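Local structure of SusD-like protein BACOVA_02651 (Bacteroides ovatus, 5E75) at residues S216-C219 with E220-L224. The protein binds polysaccharide at the bacterial cell surface and probably captures xyloglucan there before its transport into the periplasm for degradation. Sequence-based numbering, arbitrary orientation.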
loop_
_atom_site.group_PDB
_atom_site.type_symbol
_atom_site.label_atom_id
_atom_site.label_comp_id
_atom_site.label_asym_id
_atom_site.label_seq_id
_atom_site.Cartn_x
_atom_site.Cartn_y
_atom_site.Cartn_z
ATOM N N SER A 216 15.664 -6.223 11.799
ATOM C CA SER A 216 16.620 -5.594 12.713
ATOM C C SER A 216 17.836 -5.083 11.953
ATOM O O SER A 216 18.358 -4.020 12.251
ATOM C CB SER A 216 17.048 -6.539 13.834
ATOM O OG SER A 216 17.752 -7.641 13.345
ATOM N N ASP A 217 18.273 -5.835 10.941
ATOM C CA ASP A 217 19.414 -5.408 10.127
ATOM C C ASP A 217 19.102 -4.038 9.487
ATOM O O ASP A 217 19.885 -3.094 9.577
ATOM C CB ASP A 217 19.711 -6.493 9.087
ATOM C CG ASP A 217 20.998 -6.262 8.324
ATOM O OD1 ASP A 217 21.874 -5.505 8.786
ATOM O OD2 ASP A 217 21.123 -6.880 7.246
ATOM N N VAL A 218 17.926 -3.910 8.875
ATOM C CA VAL A 218 17.536 -2.636 8.281
ATOM C C VAL A 218 17.443 -1.523 9.330
ATOM O O VAL A 218 17.993 -0.434 9.155
ATOM C CB VAL A 218 16.196 -2.759 7.533
ATOM C CG1 VAL A 218 15.766 -1.419 6.955
ATOM C CG2 VAL A 218 16.293 -3.801 6.414
ATOM N N CYS A 219 16.736 -1.794 10.416
ATOM C CA CYS A 219 16.521 -0.780 11.434
ATOM C C CYS A 219 17.817 -0.308 12.077
ATOM O O CYS A 219 18.032 0.891 12.263
ATOM C CB CYS A 219 15.578 -1.322 12.514
ATOM S SG CYS A 219 13.890 -1.642 11.946
ATOM N N GLU A 220 18.665 -1.259 12.447
ATOM C CA GLU A 220 19.891 -0.943 13.183
ATOM C C GLU A 220 21.070 -0.518 12.321
ATOM O O GLU A 220 21.871 0.301 12.772
ATOM C CB GLU A 220 20.340 -2.137 14.025
ATOM C CG GLU A 220 19.313 -2.670 15.021
ATOM C CD GLU A 220 19.130 -1.833 16.284
ATOM O OE1 GLU A 220 19.605 -0.679 16.358
ATOM O OE2 GLU A 220 18.470 -2.369 17.200
ATOM N N ASN A 221 21.184 -1.043 11.094
ATOM C CA ASN A 221 22.434 -0.952 10.335
ATOM C C ASN A 221 22.369 -0.158 9.037
ATOM O O ASN A 221 23.409 0.130 8.442
ATOM C CB ASN A 221 22.963 -2.364 10.016
ATOM C CG ASN A 221 23.259 -3.174 11.265
ATOM O OD1 ASN A 221 23.754 -2.644 12.263
ATOM N ND2 ASN A 221 22.931 -4.454 11.226
ATOM N N SER A 222 21.172 0.187 8.567
ATOM C CA SER A 222 21.043 0.859 7.279
ATOM C C SER A 222 21.574 2.283 7.252
ATOM O O SER A 222 21.910 2.784 6.179
ATOM C CB SER A 222 19.595 0.874 6.794
ATOM O OG SER A 222 18.789 1.720 7.593
ATOM N N GLY A 223 21.602 2.947 8.408
ATOM C CA GLY A 223 21.993 4.341 8.469
ATOM C C GLY A 223 20.873 5.272 8.030
ATOM O O GLY A 223 21.081 6.481 7.927
ATOM N N LEU A 224 19.691 4.711 7.773
ATOM C CA LEU A 224 18.535 5.488 7.355
ATOM C C LEU A 224 17.706 5.845 8.568
ATOM O O LEU A 224 17.702 5.121 9.564
ATOM C CB LEU A 224 17.695 4.662 6.376
ATOM C CG LEU A 224 18.419 4.171 5.126
ATOM C CD1 LEU A 224 17.531 3.214 4.340
ATOM C CD2 LEU A 224 18.839 5.343 4.282
HETATM O O HOH W 1 16.651 2.935 10.897
HETATM O O HOH W 2 20.358 2.487 11.178
#
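D217 and N221, one turn apart near the C-terminal end of helix 205-221, show how a side-chain bond can supplement the backbone bond between the same two residues. Their side chains cross at about a right angle, carboxylate and amide planes 68° apart. N221 ND2 nevertheless donates an almost straight bond to D217 OD1 (2.9 Å), in its own amide plane and on the carboxylate's anti side. With CG anti to the backbone N (chi1 -171°), D217 stands out from the helix and turns OD1 toward N221; OD2 forms a salt bridge with K184.

Regular helical bonding persists in E220 N to S216 O (2.8 Å) and N221 N to D217 O (2.9 Å). E220 lays its CB and CG over S216 O, bends at chi2 and forms a salt bridge through OE2 with R382. At the next carbonyl the helical bond lengthens and a hydroxyl joins it: V218 O accepts from both S222 OG (2.8 Å) and S222 N (3.3 Å, well above the carbonyl plane). With chi1 at 69°, the same hydroxyl accepts from L224 N, making an ST turn as the chain leaves the helical conformation at G223, whose phi is positive. Two waters meet C219 O, one also donating to L224 O, the other accepting from G223 N. V218 joins this SusD-family helix end to W181 of helix 180-195 and L360 of helix 360-372.

A shared acceptor and water bridges thus close the helix end, and the positive charge of K184 would be expected to favour ionised D217, leaving OD1 a good acceptor for the amide.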